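PDB 3I0N: DNA repair and telomere maintenance protein nbs1 from Schizosaccharomyces pombe, which serves as the phosphoprotein-binding adaptor of the MRN complex in DNA double-strand break repair and telomere maintenance, its FHA/BRCT-repeat region being the part described here. Local coordinates for residues Phe120-Met125 / Val152-Ala157. Numbering follows the deposited sequence.
Sequences FDNPEM and VMNRQA
In the first BRCT domain, the parallel strands 118-120 and 150-152 end side by side at the central sheet, where F120 pairs with V152. The first strand runs on into helix 123-134, with N122 at its N-cap; the second leaves as a loop. Flat F120 and branched V152 suit the buried sheet face under helix 178-186: CG2 of V152 makes a CH-pi contact over one face of the F120 ring, 3.9 Å from its centroid. D121 N adds a weak hydrogen bond to V152 O. The carboxylate of D121 ties down the departing loop. With its CG anti to the backbone N (chi1 -157°), D121 reaches across, and its OD2 accepts N154 N at 3.2 Å through the anti lone pair, nearly straight at 163°; T162 OG1 also bonds this oxygen. The amide plane of N154 stands 78° from that carboxylate, and N154 ND2 donates to Q156 OE1 at 2.8 Å. An alanine in place of this asparagine would probably leave the Q156 amide oxygen without its donor and the side chain freer to turn. Unbranched M125 suits a place beside the loop's start: its SD lies 3.7 Å from N154 CA, and a bend at its last torsion brings CE close against V152 CG1 and to 3.6 Å from M153 O.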
loop_
_atom_site.group_PDB
_atom_site.type_symbol
_atom_site.label_atom_id
_atom_site.label_comp_id
_atom_site.label_asym_id
_atom_site.label_seq_id
_atom_site.Cartn_x
_atom_site.Cartn_y
_atom_site.Cartn_z
ATOM N N PHE A 120 -2.250 2.021 -5.640
ATOM C CA PHE A 120 -3.400 2.873 -5.937
ATOM C C PHE A 120 -4.553 2.075 -6.545
ATOM O O PHE A 120 -4.335 1.088 -7.238
ATOM C CB PHE A 120 -2.982 4.032 -6.844
ATOM C CG PHE A 120 -2.239 5.121 -6.117
ATOM C CD1 PHE A 120 -0.904 4.948 -5.743
ATOM C CD2 PHE A 120 -2.872 6.310 -5.788
ATOM C CE1 PHE A 120 -0.221 5.953 -5.055
ATOM C CE2 PHE A 120 -2.196 7.316 -5.113
ATOM C CZ PHE A 120 -0.869 7.135 -4.741
ATOM N N ASP A 121 -5.775 2.501 -6.255
ATOM C CA ASP A 121 -6.994 1.835 -6.723
ATOM C C ASP A 121 -7.175 1.989 -8.243
ATOM O O ASP A 121 -7.675 1.077 -8.912
ATOM C CB ASP A 121 -8.186 2.444 -5.981
ATOM C CG ASP A 121 -9.413 1.531 -5.937
ATOM O OD1 ASP A 121 -9.452 0.460 -6.586
ATOM O OD2 ASP A 121 -10.375 1.917 -5.230
ATOM N N ASN A 122 -6.759 3.142 -8.780
ATOM C CA ASN A 122 -6.918 3.443 -10.198
ATOM C C ASN A 122 -5.804 4.341 -10.791
ATOM O O ASN A 122 -5.059 4.979 -10.041
ATOM C CB ASN A 122 -8.336 3.967 -10.502
ATOM C CG ASN A 122 -8.656 5.282 -9.803
ATOM O OD1 ASN A 122 -9.572 5.341 -8.983
ATOM N ND2 ASN A 122 -7.927 6.343 -10.137
ATOM N N PRO A 123 -5.673 4.353 -12.136
ATOM C CA PRO A 123 -4.616 5.099 -12.842
ATOM C C PRO A 123 -4.725 6.608 -12.691
ATOM O O PRO A 123 -3.706 7.296 -12.740
ATOM C CB PRO A 123 -4.819 4.717 -14.314
ATOM C CG PRO A 123 -5.697 3.514 -14.310
ATOM C CD PRO A 123 -6.513 3.573 -13.064
ATOM N N GLU A 124 -5.947 7.113 -12.521
ATOM C CA GLU A 124 -6.197 8.545 -12.358
ATOM C C GLU A 124 -5.544 9.069 -11.082
ATOM O O GLU A 124 -4.842 10.079 -11.113
ATOM C CB GLU A 124 -7.698 8.852 -12.336
ATOM C CG GLU A 124 -8.421 8.592 -13.640
ATOM C CD GLU A 124 -8.790 7.125 -13.868
ATOM O OE1 GLU A 124 -8.948 6.362 -12.886
ATOM O OE2 GLU A 124 -8.940 6.746 -15.049
ATOM N N MET A 125 -5.783 8.369 -9.973
ATOM C CA MET A 125 -5.211 8.729 -8.678
ATOM C C MET A 125 -3.702 8.546 -8.643
ATOM O O MET A 125 -2.997 9.364 -8.054
ATOM C CB MET A 125 -5.842 7.919 -7.539
ATOM C CG MET A 125 -7.277 8.313 -7.194
ATOM S SD MET A 125 -7.884 7.338 -5.789
ATOM C CE MET A 125 -6.930 8.097 -4.482
ATOM N N VAL A 152 -4.244 2.869 -1.443
ATOM C CA VAL A 152 -5.041 4.101 -1.508
ATOM C C VAL A 152 -6.390 3.800 -2.147
ATOM O O VAL A 152 -6.452 3.401 -3.306
ATOM C CB VAL A 152 -4.342 5.250 -2.299
ATOM C CG1 VAL A 152 -5.159 6.546 -2.199
ATOM C CG2 VAL A 152 -2.949 5.494 -1.793
ATOM N N MET A 153 -7.459 3.983 -1.379
ATOM C CA MET A 153 -8.811 3.765 -1.879
ATOM C C MET A 153 -9.348 4.981 -2.630
ATOM O O MET A 153 -9.017 6.126 -2.312
ATOM C CB MET A 153 -9.767 3.367 -0.748
ATOM C CG MET A 153 -10.068 4.463 0.273
ATOM S SD MET A 153 -11.351 4.007 1.458
ATOM C CE MET A 153 -12.851 4.166 0.486
ATOM N N ASN A 154 -10.171 4.715 -3.634
ATOM C CA ASN A 154 -10.934 5.752 -4.296
ATOM C C ASN A 154 -12.030 6.208 -3.336
ATOM O O ASN A 154 -12.981 5.463 -3.068
ATOM C CB ASN A 154 -11.528 5.196 -5.600
ATOM C CG ASN A 154 -12.200 6.262 -6.456
ATOM O OD1 ASN A 154 -11.938 7.460 -6.314
ATOM N ND2 ASN A 154 -13.070 5.822 -7.360
ATOM N N ARG A 155 -11.873 7.413 -2.788
ATOM C CA ARG A 155 -12.873 7.983 -1.881
ATOM C C ARG A 155 -13.781 8.902 -2.672
ATOM O O ARG A 155 -13.771 10.128 -2.505
ATOM C CB ARG A 155 -12.235 8.699 -0.672
ATOM C CG ARG A 155 -11.322 9.870 -1.008
ATOM C CD ARG A 155 -10.948 10.687 0.216
ATOM N NE ARG A 155 -12.025 11.591 0.618
ATOM C CZ ARG A 155 -11.841 12.796 1.159
ATOM N NH1 ARG A 155 -10.613 13.267 1.358
ATOM N NH2 ARG A 155 -12.891 13.538 1.494
ATOM N N GLN A 156 -14.566 8.294 -3.553
ATOM C CA GLN A 156 -15.487 9.034 -4.391
ATOM C C GLN A 156 -16.599 9.625 -3.531
ATOM O O GLN A 156 -17.276 10.570 -3.947
ATOM C CB GLN A 156 -16.049 8.122 -5.477
ATOM C CG GLN A 156 -16.437 8.844 -6.753
ATOM C CD GLN A 156 -16.105 8.037 -7.992
ATOM O OE1 GLN A 156 -14.939 7.711 -8.239
ATOM N NE2 GLN A 156 -17.125 7.715 -8.782
ATOM N N ALA A 157 -16.761 9.065 -2.325
ATOM C CA ALA A 157 -17.777 9.482 -1.336
ATOM C C ALA A 157 -19.164 9.662 -1.940
ATOM O O ALA A 157 -19.923 10.548 -1.529
ATOM C CB ALA A 157 -17.333 10.755 -0.589
HETATM O O HOH W 1 -13.099 2.460 -3.167
#